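Local coordinates for protein dihydropteroate synthase (Clostridioides difficile, PDB 6PZ2) that catalyses the folate-pathway condensation of a pterin pyrophosphate with p-aminobenzoate to give dihydropteroate, the step that sulfonamide drugs block in this enzyme family, at residues Phe157-Ser160 / Ile161-Met165; Asp250-Glu253 / Asn254-Ala258; Gly168-Lys171 / Glu172-Val175; Asp148-Glu151 / Ser152-Asp155. All blocks are in the same frame, centred on the assembly; numbering follows the deposited sequence.

Contact 1: Phe157-Ser160 / Ile161-Met165; sequences FKVS and IEMAM
Ile161 sits one turn beyond Phe157 in the helix 149-166, and its CD1 lies 4.3 Å from CB of Phe157, at the root of the aromatic side chain; the ring itself leads away, towards Leu176 of the strand 174-177. Glu162 follows with N bonded to Lys158 O at 3.0 Å, and its extended chain starts out over that same carbonyl, CB standing 3.6 Å from Lys158 O. At Met163 the backbone N reaches Val159 O in a nearly straight bond (3.0 Å, 170°). Its CG stands beside the backbone N and the chain is extended through chi2, which puts SD 4.2 Å from CG1 of Val159; the bend at chi3 turns only the terminal methyl. Ala164 N donates to Ser160 O at 2.9 Å, while the methyl of Ala164 faces Ile174. Ser160 OG turns out of this pair altogether and bonds to Arg118 and to the carbonyl of Gly116. Phe157 and Ala164 thus meet the strand 174-177, with Ile161 buried beside them, and the Val159-Met163 pair lies nearer the surface; Lys158 and Glu162 carry their charges on the exposed side, as expected of an amphipathic barrel helix.

Contact 2: Asp250-Glu253 / Asn254-Ala258; sequences DVYE and NLMAA
Asn254 folds its side-chain amide back on the start of its own helix: ND2 donates to Asp250 O at 2.8 Å, almost straight (172°) and with the acceptor lying in the amide plane. CG stands beside the backbone N (chi1 -73°), which brings the amide to the carbonyl that Asn254 N also reaches, though only in a weak bond of 3.3 Å. One water ties the same corner together, donating to Asp250 OD1 at 2.9 Å and accepting from Asp250 N and, weakly, from Asn254 ND2. The other end of the amide is held too, since Asn254 OD1 is hydrogen-bonded to Thr235 of the helix 228-240. Asp250 is the N-cap residue of the helix 251-265, the last helix of the TIM barrel, which follows the strand 245-248; its carboxylate makes no capping bond. One turn beyond Tyr252, Met256 lies across its ring. CG of Met256 sits over one face, 3.9 Å from the ring centroid and 18° off the normal, a CH-pi contact. SD stands more obliquely, 4.4 Å from the centroid, in a Met-aromatic contact, and CE comes 3.8 Å from Tyr252 CE1. Bends at chi2 and chi3 of Met256 curl the thioether against the ring. Glu229 of the second subunit packs on Glu253, Met256 and Ala257.

Contact 3: Gly168-Lys171 / Glu172-Val175; sequences GVKK and EKIV. With SO4 (sulfate ion), chain I.
Backbone bonds set the shape of this turn: Lys173 N donates to Lys170 O at 2.9 Å, and Ile174 N to Lys171 O at 3.2 Å. Both donors stand well above the carbonyl planes, in keeping with the tight 3-10 winding of 171-173. A water near Lys171 O and Ile174 O sits where the turn passes into the strand 174-177. Among apolar contacts, CG1 of Val169 lies 4.2 Å from Ile174 CG1 and equally near Lys173 CB. Both Val169 and Ile174 also rest on Ala164, so this side of the turn is pressed against the helix 149-166. That helix ends in a Schellman motif with Gly168, at positive phi, as the C-prime residue. Lys170, Glu172 and Lys173 gather their charged chains together. A bend at chi2 (-61°) brings Lys173 side by side with Lys170, pointing the same way, their CE atoms 4.1 Å apart, and Glu172 lies alongside Lys170 with OE1 4.0 Å from Lys170 CD. Lys173 NZ bonds to sulfate O2 at 2.6 Å and also to the carbonyl of Asp131; the ammonium of Lys170 lies near the same ion, but its position is doubtful. The sulfate, probably from the crystallisation liquor, would offset the charge of Lys173 and, with Glu172 perhaps, ease the crowding of positive charge if Lys170 lies as modelled. This is consistent with a positively charged patch at the N-terminal end of the strand 174-177, the end away from where TIM barrels carry their active sites.

Contact 4: Asp148-Glu151 / Ser152-Asp155; sequences DIME and SIKD. With SO4 (sulfate ion), chain E.
The first two turns of the helix 149-166 are wound by regular i to i+4 backbone bonds, from Ser152 N to Asp148 O at 2.9 Å through to Asp155 N to Glu151 O, also at 2.9 Å. Ser152 OG lies between two acceptors, 3.0 Å from Asp148 O and 3.0 Å from O3 of a sulfate ion, and which of them takes its proton is not settled. The sulfate, probably from the crystallisation liquor, is held as well by the backbone N of Lys147, close to the helix start. On the buried side, Ile149 and Ile153 lie alongside each other, pointing the same way, with CG1 of Ile149 3.9 Å from CD1 of Ile153. Met150 SD meets that same CD1 at 4.2 Å, and these apolar chains pack on the helix 186-195. Glu151 and Lys154 cross on another side without a direct salt bridge. A water joins them, donating to Glu151 OE2 at 3.0 Å and accepting from Lys154 NZ at 2.9 Å; an eclipsed chi2 (1°), probably strained, folds the carboxylate of Glu151 back across the extended lysine. Asp155 has its carboxylate paired with Lys147. Asp148 divides its own between two partners: OD1 forms a salt bridge with Arg195, and OD2 accepts from Glu151 N on its anti side. That last bond makes Asp148 a classic N-cap, here at the start of the helix that crosses from strand 133-137 to strand 174-177 in a beta-alpha-beta unit of the TIM barrel.

Contacts 4, 1 and 3 follow along one beta-alpha-beta unit: contact 4 opens the helix 149-166, contact 1 continues it one residue further on, and contact 3 turns from its end into the strand 174-177. The centres of contacts 4 and 1 are 14 Å apart and those of contacts 1 and 3 are 10 Å apart, the latter pair touching through Ala164 and Val169. Contact 2 comes last in the chain, on the helix 251-265, its centre 32 Å from that of contact 1 on the opposite side of the chain's centre. Contacts 1, 2 and 4 lie in the outer layer of helices, contact 2 facing the second subunit, and contact 3 joins that layer to the barrel sheet.

Contact 1: Phe157-Ser160 / Ile161-Met165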
ATOM      1  N   PHE A 157      15.737  13.013 -19.158  1.00 31.31           N
ATOM      2  CA  PHE A 157      14.706  14.023 -18.960  1.00 36.47           C
ATOM      3  C   PHE A 157      15.208  15.415 -19.348  1.00 34.85           C
ATOM      4  O   PHE A 157      14.439  16.216 -19.856  1.00 34.30           O
ATOM      5  CB  PHE A 157      14.209  14.053 -17.513  1.00 35.16           C
ATOM      6  CG  PHE A 157      13.384  12.858 -17.117  1.00 36.70           C
ATOM      7  CD1 PHE A 157      13.408  12.395 -15.813  1.00 40.26           C
ATOM      8  CD2 PHE A 157      12.552  12.231 -18.027  1.00 35.46           C
ATOM      9  CE1 PHE A 157      12.632  11.316 -15.424  1.00 38.42           C
ATOM     10  CE2 PHE A 157      11.758  11.166 -17.637  1.00 36.66           C
ATOM     11  CZ  PHE A 157      11.804  10.710 -16.341  1.00 39.17           C
ATOM     12  N   LYS A 158      16.471  15.706 -19.072  1.00 38.08           N
ATOM     13  CA  LYS A 158      17.013  17.022 -19.324  1.00 42.04           C
ATOM     14  C   LYS A 158      16.997  17.303 -20.824  1.00 35.55           C
ATOM     15  O   LYS A 158      16.617  18.375 -21.261  1.00 32.16           O
ATOM     16  CB  LYS A 158      18.463  17.147 -18.855  1.00 54.81           C
ATOM     17  CG  LYS A 158      18.675  18.126 -17.713  1.00 75.79           C
ATOM     18  CD  LYS A 158      17.817  17.853 -16.486  1.00 84.53           C
ATOM     19  CE  LYS A 158      18.305  18.618 -15.275  1.00 89.34           C
ATOM     20  NZ  LYS A 158      19.590  18.056 -14.793  1.00 90.05           N
ATOM     21  N   VAL A 159      17.423  16.322 -21.591  1.00 33.03           N
ATOM     22  CA  VAL A 159      17.417  16.468 -23.036  1.00 36.07           C
ATOM     23  C   VAL A 159      15.983  16.628 -23.575  1.00 36.83           C
ATOM     24  O   VAL A 159      15.739  17.484 -24.419  1.00 37.07           O
ATOM     25  CB  VAL A 159      18.104  15.253 -23.682  1.00 39.84           C
ATOM     26  CG1 VAL A 159      17.857  15.224 -25.180  1.00 39.67           C
ATOM     27  CG2 VAL A 159      19.592  15.221 -23.348  1.00 36.49           C
ATOM     28  N   SER A 160      15.052  15.776 -23.148  1.00 34.07           N
ATOM     29  CA  SER A 160      13.657  15.842 -23.602  1.00 30.31           C
ATOM     30  C   SER A 160      13.041  17.175 -23.169  1.00 28.62           C
ATOM     31  O   SER A 160      12.270  17.758 -23.915  1.00 28.67           O
ATOM     32  CB  SER A 160      12.849  14.661 -23.105  1.00 28.88           C
ATOM     33  OG  SER A 160      13.404  13.441 -23.601  1.00 30.58           O
ATOM     34  N   ILE A 161      13.400  17.673 -21.999  1.00 30.88           N
ATOM     35  CA  ILE A 161      12.811  18.933 -21.528  1.00 32.66           C
ATOM     36  C   ILE A 161      13.331  20.074 -22.416  1.00 34.68           C
ATOM     37  O   ILE A 161      12.600  21.010 -22.740  1.00 35.65           O
ATOM     38  CB  ILE A 161      13.139  19.190 -20.042  1.00 34.28           C
ATOM     39  CG1 ILE A 161      12.450  18.169 -19.133  1.00 36.28           C
ATOM     40  CG2 ILE A 161      12.797  20.628 -19.624  1.00 32.99           C
ATOM     41  CD1 ILE A 161      12.962  18.192 -17.707  1.00 35.76           C
ATOM     42  N   GLU A 162      14.595  19.999 -22.814  1.00 37.30           N
ATOM     43  CA  GLU A 162      15.159  21.038 -23.682  1.00 42.46           C
ATOM     44  C   GLU A 162      14.517  20.994 -25.076  1.00 36.23           C
ATOM     45  O   GLU A 162      14.198  22.068 -25.614  1.00 33.88           O
ATOM     46  CB  GLU A 162      16.685  20.948 -23.729  1.00 46.98           C
ATOM     47  CG  GLU A 162      17.315  21.768 -22.609  1.00 63.62           C
ATOM     48  CD  GLU A 162      18.790  21.516 -22.317  1.00 71.81           C
ATOM     49  OE1 GLU A 162      19.486  20.957 -23.197  1.00 81.37           O
ATOM     50  OE2 GLU A 162      19.238  21.868 -21.200  1.00 62.89           O
ATOM     51  N   MET A 163      14.296  19.797 -25.629  1.00 34.80           N
ATOM     52  CA  MET A 163      13.516  19.645 -26.864  1.00 32.45           C
ATOM     53  C   MET A 163      12.152  20.319 -26.693  1.00 33.88           C
ATOM     54  O   MET A 163      11.749  21.179 -27.481  1.00 30.55           O
ATOM     55  CB  MET A 163      13.302  18.183 -27.227  1.00 34.77           C
ATOM     56  CG  MET A 163      14.587  17.501 -27.611  1.00 37.72           C
ATOM     57  SD  MET A 163      14.431  15.681 -27.618  1.00 43.62           S
ATOM     58  CE  MET A 163      13.325  15.445 -29.009  1.00 40.74           C
ATOM     59  N   ALA A 164      11.467  20.005 -25.616  1.00 32.66           N
ATOM     60  CA  ALA A 164      10.168  20.626 -25.422  1.00 34.25           C
ATOM     61  C   ALA A 164      10.312  22.149 -25.394  1.00 32.62           C
ATOM     62  O   ALA A 164       9.547  22.901 -26.009  1.00 32.97           O
ATOM     63  CB  ALA A 164       9.521  20.103 -24.164  1.00 35.55           C
ATOM     64  N   MET A 165      11.291  22.634 -24.676  1.00 36.45           N
ATOM     65  CA  MET A 165      11.380  24.094 -24.549  1.00 43.43           C
ATOM     66  C   MET A 165      11.775  24.793 -25.861  1.00 38.64           C
ATOM     67  O   MET A 165      11.309  25.898 -26.138  1.00 32.79           O
ATOM     68  CB  MET A 165      12.417  24.469 -23.499  1.00 47.21           C
ATOM     69  CG  MET A 165      11.804  25.397 -22.501  1.00 63.80           C
ATOM     70  SD  MET A 165      11.636  24.469 -21.010  1.00 70.27           S
ATOM     71  CE  MET A 165      13.381  24.281 -20.632  1.00 51.57           C
TER

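Contact 2: Asp250-Glu253 / Asn254-Ala258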
ATOM      1  N   ASP A 250      -7.117  -0.154 -11.740  1.00 31.60           N
ATOM      2  CA  ASP A 250      -8.133  -0.334 -10.728  1.00 31.64           C
ATOM      3  C   ASP A 250      -8.227   0.994  -9.981  1.00 30.45           C
ATOM      4  O   ASP A 250      -7.460   1.302  -9.061  1.00 30.10           O
ATOM      5  CB  ASP A 250      -7.800  -1.485  -9.775  1.00 33.82           C
ATOM      6  CG  ASP A 250      -7.614  -2.824 -10.466  1.00 38.71           C
ATOM      7  OD1 ASP A 250      -6.458  -3.225 -10.738  1.00 44.51           O
ATOM      8  OD2 ASP A 250      -8.632  -3.441 -10.753  1.00 45.47           O
ATOM      9  N   VAL A 251      -9.171   1.783 -10.403  1.00 27.47           N
ATOM     10  CA  VAL A 251      -9.140   3.162  -9.976  1.00 30.26           C
ATOM     11  C   VAL A 251      -9.525   3.294  -8.488  1.00 30.01           C
ATOM     12  O   VAL A 251      -8.850   4.005  -7.723  1.00 30.58           O
ATOM     13  CB  VAL A 251     -10.025   4.001 -10.914  1.00 30.98           C
ATOM     14  CG1 VAL A 251     -10.345   5.380 -10.324  1.00 31.51           C
ATOM     15  CG2 VAL A 251      -9.349   4.125 -12.283  1.00 31.37           C
ATOM     16  N   TYR A 252     -10.598   2.637  -8.071  1.00 33.11           N
ATOM     17  CA  TYR A 252     -11.178   2.852  -6.735  1.00 34.17           C
ATOM     18  C   TYR A 252     -10.173   2.456  -5.640  1.00 31.81           C
ATOM     19  O   TYR A 252      -9.856   3.214  -4.706  1.00 28.89           O
ATOM     20  CB  TYR A 252     -12.448   2.011  -6.577  1.00 35.74           C
ATOM     21  CG  TYR A 252     -13.067   2.120  -5.206  1.00 37.76           C
ATOM     22  CD1 TYR A 252     -13.721   3.283  -4.840  1.00 38.60           C
ATOM     23  CD2 TYR A 252     -12.929   1.112  -4.260  1.00 39.16           C
ATOM     24  CE1 TYR A 252     -14.272   3.417  -3.576  1.00 43.05           C
ATOM     25  CE2 TYR A 252     -13.458   1.236  -2.982  1.00 41.07           C
ATOM     26  CZ  TYR A 252     -14.158   2.386  -2.661  1.00 41.10           C
ATOM     27  OH  TYR A 252     -14.689   2.586  -1.427  1.00 53.41           O
ATOM     28  N   GLU A 253      -9.624   1.258  -5.814  1.00 29.56           N
ATOM     29  CA  GLU A 253      -8.718   0.679  -4.843  1.00 29.13           C
ATOM     30  C   GLU A 253      -7.470   1.552  -4.733  1.00 28.40           C
ATOM     31  O   GLU A 253      -7.072   1.938  -3.635  1.00 30.27           O
ATOM     32  CB  GLU A 253      -8.386  -0.763  -5.223  1.00 31.20           C
ATOM     33  CG  GLU A 253      -9.590  -1.681  -5.184  1.00 32.16           C
ATOM     34  CD  GLU A 253     -10.411  -1.729  -6.470  1.00 39.50           C
ATOM     35  OE1 GLU A 253     -10.134  -0.974  -7.437  1.00 35.74           O
ATOM     36  OE2 GLU A 253     -11.340  -2.533  -6.507  1.00 41.57           O
ATOM     37  N   ASN A 254      -6.878   1.947  -5.855  1.00 28.74           N
ATOM     38  CA  ASN A 254      -5.707   2.802  -5.756  1.00 25.75           C
ATOM     39  C   ASN A 254      -6.088   4.173  -5.180  1.00 27.28           C
ATOM     40  O   ASN A 254      -5.290   4.747  -4.453  1.00 28.76           O
ATOM     41  CB  ASN A 254      -4.987   2.953  -7.089  1.00 27.70           C
ATOM     42  CG  ASN A 254      -4.232   1.690  -7.461  1.00 26.10           C
ATOM     43  OD1 ASN A 254      -3.111   1.510  -6.990  1.00 25.24           O
ATOM     44  ND2 ASN A 254      -4.845   0.859  -8.291  1.00 24.19           N
ATOM     45  N   LEU A 255      -7.231   4.740  -5.546  1.00 26.74           N
ATOM     46  CA  LEU A 255      -7.606   6.051  -4.943  1.00 29.62           C
ATOM     47  C   LEU A 255      -7.718   5.941  -3.411  1.00 27.65           C
ATOM     48  O   LEU A 255      -7.238   6.843  -2.701  1.00 31.58           O
ATOM     49  CB  LEU A 255      -8.929   6.536  -5.538  1.00 30.49           C
ATOM     50  CG  LEU A 255      -9.472   7.860  -4.993  1.00 33.34           C
ATOM     51  CD1 LEU A 255      -8.503   9.012  -5.151  1.00 35.97           C
ATOM     52  CD2 LEU A 255     -10.772   8.224  -5.684  1.00 37.45           C
ATOM     53  N   MET A 256      -8.341   4.859  -2.913  1.00 29.75           N
ATOM     54  CA  MET A 256      -8.537   4.713  -1.456  1.00 31.76           C
ATOM     55  C   MET A 256      -7.169   4.661  -0.763  1.00 30.55           C
ATOM     56  O   MET A 256      -6.946   5.388   0.189  1.00 27.07           O
ATOM     57  CB  MET A 256      -9.353   3.465  -1.092  1.00 32.08           C
ATOM     58  CG  MET A 256     -10.777   3.472  -1.588  1.00 32.85           C
ATOM     59  SD  MET A 256     -11.639   4.972  -1.058  1.00 41.99           S
ATOM     60  CE  MET A 256     -11.699   5.986  -2.529  1.00 49.76           C
ATOM     61  N   ALA A 257      -6.206   3.882  -1.285  1.00 26.85           N
ATOM     62  CA  ALA A 257      -4.858   3.823  -0.725  1.00 23.96           C
ATOM     63  C   ALA A 257      -4.144   5.181  -0.812  1.00 26.14           C
ATOM     64  O   ALA A 257      -3.373   5.593   0.093  1.00 28.11           O
ATOM     65  CB  ALA A 257      -4.074   2.734  -1.459  1.00 28.19           C
ATOM     66  N   ALA A 258      -4.353   5.877  -1.933  1.00 25.65           N
ATOM     67  CA  ALA A 258      -3.733   7.166  -2.140  1.00 26.00           C
ATOM     68  C   ALA A 258      -4.270   8.175  -1.117  1.00 24.77           C
ATOM     69  O   ALA A 258      -3.530   9.005  -0.642  1.00 27.06           O
ATOM     70  CB  ALA A 258      -4.017   7.655  -3.546  1.00 29.97           C
TER
HETATM   71  O   HOH W   1      -4.510  -1.080 -10.693  1.00 28.44           O

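Contact 3: Gly168-Lys171 / Glu172-Val175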
ATOM      1  N   GLY A 168       8.874  25.826 -27.573  1.00 30.47           N
ATOM      2  CA  GLY A 168       7.946  26.750 -26.850  1.00 34.92           C
ATOM      3  C   GLY A 168       6.957  26.080 -25.904  1.00 37.28           C
ATOM      4  O   GLY A 168       5.980  26.726 -25.490  1.00 41.92           O
ATOM      5  N   VAL A 169       7.218  24.834 -25.481  1.00 37.33           N
ATOM      6  CA  VAL A 169       6.403  24.208 -24.441  1.00 34.97           C
ATOM      7  C   VAL A 169       6.691  24.891 -23.098  1.00 33.09           C
ATOM      8  O   VAL A 169       7.819  25.023 -22.682  1.00 34.09           O
ATOM      9  CB  VAL A 169       6.687  22.700 -24.366  1.00 35.13           C
ATOM     10  CG1 VAL A 169       5.904  22.068 -23.232  1.00 32.62           C
ATOM     11  CG2 VAL A 169       6.389  22.003 -25.690  1.00 31.07           C
ATOM     12  N   LYS A 170       5.681  25.328 -22.380  1.00 38.73           N
ATOM     13  CA  LYS A 170       5.942  25.900 -21.052  1.00 43.05           C
ATOM     14  C   LYS A 170       6.342  24.807 -20.039  1.00 44.65           C
ATOM     15  O   LYS A 170       5.866  23.661 -20.058  1.00 38.01           O
ATOM     16  CB  LYS A 170       4.708  26.689 -20.613  1.00 49.10           C
ATOM     17  CG  LYS A 170       4.545  28.006 -21.355  1.00 52.91           C
ATOM     18  CD  LYS A 170       3.276  28.737 -21.025  1.00 66.89           C
ATOM     19  CE  LYS A 170       2.070  28.125 -21.706  1.00 83.02           C
ATOM     20  NZ  LYS A 170       0.812  28.725 -21.205  1.00 86.88           N
ATOM     21  N   LYS A 171       7.224  25.178 -19.121  1.00 43.31           N
ATOM     22  CA  LYS A 171       7.726  24.282 -18.073  1.00 42.57           C
ATOM     23  C   LYS A 171       6.571  23.725 -17.239  1.00 36.41           C
ATOM     24  O   LYS A 171       6.583  22.569 -16.884  1.00 33.54           O
ATOM     25  CB  LYS A 171       8.720  25.012 -17.169  1.00 47.71           C
ATOM     26  CG  LYS A 171      10.159  24.917 -17.653  1.00 55.09           C
ATOM     27  CD  LYS A 171      11.120  25.878 -16.983  1.00 63.05           C
ATOM     28  CE  LYS A 171      12.538  25.653 -17.471  1.00 74.37           C
ATOM     29  NZ  LYS A 171      13.520  26.473 -16.722  1.00 84.83           N
ATOM     30  N   GLU A 172       5.537  24.513 -17.014  1.00 36.02           N
ATOM     31  CA  GLU A 172       4.455  24.092 -16.162  1.00 37.63           C
ATOM     32  C   GLU A 172       3.621  23.008 -16.860  1.00 40.74           C
ATOM     33  O   GLU A 172       2.707  22.475 -16.253  1.00 35.79           O
ATOM     34  CB  GLU A 172       3.581  25.299 -15.832  1.00 42.40           C
ATOM     35  CG  GLU A 172       2.651  25.625 -16.977  1.00 58.65           C
ATOM     36  CD  GLU A 172       2.170  27.061 -17.003  1.00 70.67           C
ATOM     37  OE1 GLU A 172       3.029  27.959 -17.094  1.00 81.03           O
ATOM     38  OE2 GLU A 172       0.942  27.263 -16.937  1.00 75.12           O
ATOM     39  N   LYS A 173       3.895  22.678 -18.121  1.00 36.59           N
ATOM     40  CA  LYS A 173       3.047  21.729 -18.813  1.00 34.95           C
ATOM     41  C   LYS A 173       3.646  20.328 -18.725  1.00 30.46           C
ATOM     42  O   LYS A 173       3.046  19.393 -19.253  1.00 31.22           O
ATOM     43  CB  LYS A 173       2.951  22.040 -20.308  1.00 37.37           C
ATOM     44  CG  LYS A 173       2.265  23.345 -20.642  1.00 41.42           C
ATOM     45  CD  LYS A 173       0.842  23.383 -20.155  1.00 38.72           C
ATOM     46  CE  LYS A 173       0.159  24.621 -20.676  1.00 41.74           C
ATOM     47  NZ  LYS A 173      -1.294  24.397 -20.747  1.00 50.58           N
ATOM     48  N   ILE A 174       4.842  20.231 -18.177  1.00 28.62           N
ATOM     49  CA  ILE A 174       5.569  18.971 -18.226  1.00 32.30           C
ATOM     50  C   ILE A 174       5.394  18.173 -16.922  1.00 32.30           C
ATOM     51  O   ILE A 174       5.397  18.722 -15.810  1.00 37.24           O
ATOM     52  CB  ILE A 174       7.053  19.212 -18.527  1.00 29.67           C
ATOM     53  CG1 ILE A 174       7.212  19.811 -19.927  1.00 32.29           C
ATOM     54  CG2 ILE A 174       7.867  17.931 -18.364  1.00 29.60           C
ATOM     55  CD1 ILE A 174       8.598  20.349 -20.186  1.00 33.08           C
ATOM     56  N   VAL A 175       5.220  16.877 -17.134  1.00 28.89           N
ATOM     57  CA  VAL A 175       5.157  15.840 -16.139  1.00 29.04           C
ATOM     58  C   VAL A 175       6.209  14.801 -16.533  1.00 27.60           C
ATOM     59  O   VAL A 175       6.258  14.458 -17.707  1.00 28.94           O
ATOM     60  CB  VAL A 175       3.745  15.224 -16.101  1.00 28.64           C
ATOM     61  CG1 VAL A 175       3.676  14.039 -15.157  1.00 37.79           C
ATOM     62  CG2 VAL A 175       2.684  16.235 -15.696  1.00 33.23           C
TER
HETATM   63  S   SO4 I 308      -2.488  27.787 -21.701  1.00119.04           S
HETATM   64  O1  SO4 I 308      -3.078  28.385 -22.924  1.00109.17           O
HETATM   65  O2  SO4 I 308      -1.775  26.550 -22.091  1.00129.94           O
HETATM   66  O3  SO4 I 308      -3.566  27.518 -20.706  1.00110.74           O
HETATM   67  O4  SO4 I 308      -1.455  28.680 -21.130  1.00101.71           O
HETATM   68  O   HOH W   2       5.416  21.099 -14.590  1.00 41.59           O

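Contact 4: Asp148-Glu151 / Ser152-Asp155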
ATOM      1  N   ASP A 148      25.074   5.214 -13.633  1.00 42.75           N
ATOM      2  CA  ASP A 148      24.028   5.045 -12.645  1.00 44.39           C
ATOM      3  C   ASP A 148      22.665   5.205 -13.342  1.00 44.49           C
ATOM      4  O   ASP A 148      22.425   6.210 -14.031  1.00 41.38           O
ATOM      5  CB  ASP A 148      24.213   6.056 -11.506  1.00 40.61           C
ATOM      6  CG  ASP A 148      23.072   6.020 -10.501  1.00 46.57           C
ATOM      7  OD1 ASP A 148      23.034   5.077  -9.698  1.00 47.01           O
ATOM      8  OD2 ASP A 148      22.198   6.903 -10.570  1.00 41.02           O
ATOM      9  N   ILE A 149      21.784   4.224 -13.164  1.00 37.66           N
ATOM     10  CA  ILE A 149      20.477   4.238 -13.805  1.00 39.44           C
ATOM     11  C   ILE A 149      19.710   5.524 -13.471  1.00 38.10           C
ATOM     12  O   ILE A 149      19.110   6.098 -14.369  1.00 38.52           O
ATOM     13  CB  ILE A 149      19.651   2.979 -13.485  1.00 42.02           C
ATOM     14  CG1 ILE A 149      18.351   2.968 -14.291  1.00 40.37           C
ATOM     15  CG2 ILE A 149      19.385   2.827 -11.998  1.00 38.86           C
ATOM     16  CD1 ILE A 149      17.785   1.592 -14.450  1.00 38.24           C
ATOM     17  N   MET A 150      19.770   6.049 -12.259  1.00 34.68           N
ATOM     18  CA  MET A 150      18.975   7.255 -11.992  1.00 31.80           C
ATOM     19  C   MET A 150      19.619   8.485 -12.640  1.00 38.61           C
ATOM     20  O   MET A 150      18.913   9.449 -13.008  1.00 39.77           O
ATOM     21  CB  MET A 150      18.827   7.496 -10.487  1.00 31.43           C
ATOM     22  CG  MET A 150      18.096   6.390  -9.777  1.00 32.00           C
ATOM     23  SD  MET A 150      16.453   6.048 -10.461  1.00 34.98           S
ATOM     24  CE  MET A 150      15.606   7.566 -10.023  1.00 28.67           C
ATOM     25  N   GLU A 151      20.950   8.484 -12.764  1.00 40.78           N
ATOM     26  CA  GLU A 151      21.637   9.570 -13.473  1.00 43.21           C
ATOM     27  C   GLU A 151      21.228   9.510 -14.955  1.00 36.97           C
ATOM     28  O   GLU A 151      20.975  10.576 -15.503  1.00 32.20           O
ATOM     29  CB  GLU A 151      23.168   9.516 -13.345  1.00 50.92           C
ATOM     30  CG  GLU A 151      23.799  10.303 -12.195  1.00 68.55           C
ATOM     31  CD  GLU A 151      22.903  11.082 -11.236  1.00 85.72           C
ATOM     32  OE1 GLU A 151      22.587  12.257 -11.540  1.00 83.95           O
ATOM     33  OE2 GLU A 151      22.540  10.532 -10.165  1.00 95.46           O
ATOM     34  N   SER A 152      21.171   8.324 -15.591  1.00 33.13           N
ATOM     35  CA  SER A 152      20.776   8.230 -17.003  1.00 37.57           C
ATOM     36  C   SER A 152      19.361   8.781 -17.188  1.00 35.68           C
ATOM     37  O   SER A 152      19.127   9.515 -18.136  1.00 34.92           O
ATOM     38  CB  SER A 152      20.819   6.841 -17.559  1.00 36.27           C
ATOM     39  OG  SER A 152      21.937   6.187 -17.012  1.00 49.01           O
ATOM     40  N   ILE A 153      18.461   8.409 -16.283  1.00 32.32           N
ATOM     41  CA  ILE A 153      17.074   8.781 -16.416  1.00 32.55           C
ATOM     42  C   ILE A 153      16.997  10.303 -16.333  1.00 31.25           C
ATOM     43  O   ILE A 153      16.331  10.947 -17.160  1.00 34.75           O
ATOM     44  CB  ILE A 153      16.184   8.063 -15.382  1.00 31.53           C
ATOM     45  CG1 ILE A 153      16.009   6.591 -15.754  1.00 31.15           C
ATOM     46  CG2 ILE A 153      14.837   8.741 -15.197  1.00 28.99           C
ATOM     47  CD1 ILE A 153      15.575   5.740 -14.587  1.00 36.62           C
ATOM     48  N   LYS A 154      17.728  10.872 -15.399  1.00 34.01           N
ATOM     49  CA  LYS A 154      17.665  12.325 -15.244  1.00 38.29           C
ATOM     50  C   LYS A 154      18.282  13.040 -16.455  1.00 37.14           C
ATOM     51  O   LYS A 154      17.792  14.106 -16.852  1.00 34.53           O
ATOM     52  CB  LYS A 154      18.389  12.768 -13.974  1.00 42.29           C
ATOM     53  CG  LYS A 154      17.611  12.545 -12.684  1.00 47.50           C
ATOM     54  CD  LYS A 154      18.473  12.870 -11.484  1.00 47.09           C
ATOM     55  CE  LYS A 154      17.712  13.013 -10.187  1.00 52.27           C
ATOM     56  NZ  LYS A 154      18.611  13.516  -9.123  1.00 50.91           N
ATOM     57  N   ASP A 155      19.358  12.490 -17.001  1.00 30.89           N
ATOM     58  CA  ASP A 155      20.003  13.059 -18.195  1.00 35.78           C
ATOM     59  C   ASP A 155      19.001  13.072 -19.365  1.00 36.61           C
ATOM     60  O   ASP A 155      18.870  14.062 -20.111  1.00 35.56           O
ATOM     61  CB  ASP A 155      21.234  12.235 -18.609  1.00 37.70           C
ATOM     62  CG  ASP A 155      22.467  12.438 -17.733  1.00 45.65           C
ATOM     63  OD1 ASP A 155      22.484  13.411 -16.962  1.00 44.79           O
ATOM     64  OD2 ASP A 155      23.407  11.614 -17.819  1.00 55.35           O
TER
HETATM   65  S   SO4 E 304      24.000   5.817 -20.181  1.00 80.44           S
HETATM   66  O1  SO4 E 304      25.419   5.613 -20.557  1.00105.23           O
HETATM   67  O2  SO4 E 304      23.168   5.594 -21.384  1.00104.63           O
HETATM   68  O3  SO4 E 304      23.559   4.809 -19.179  1.00 76.57           O
HETATM   69  O4  SO4 E 304      23.870   7.210 -19.666  1.00 87.09           O
HETATM   70  O   HOH W   3      19.987  10.968  -8.684  1.00 39.91           O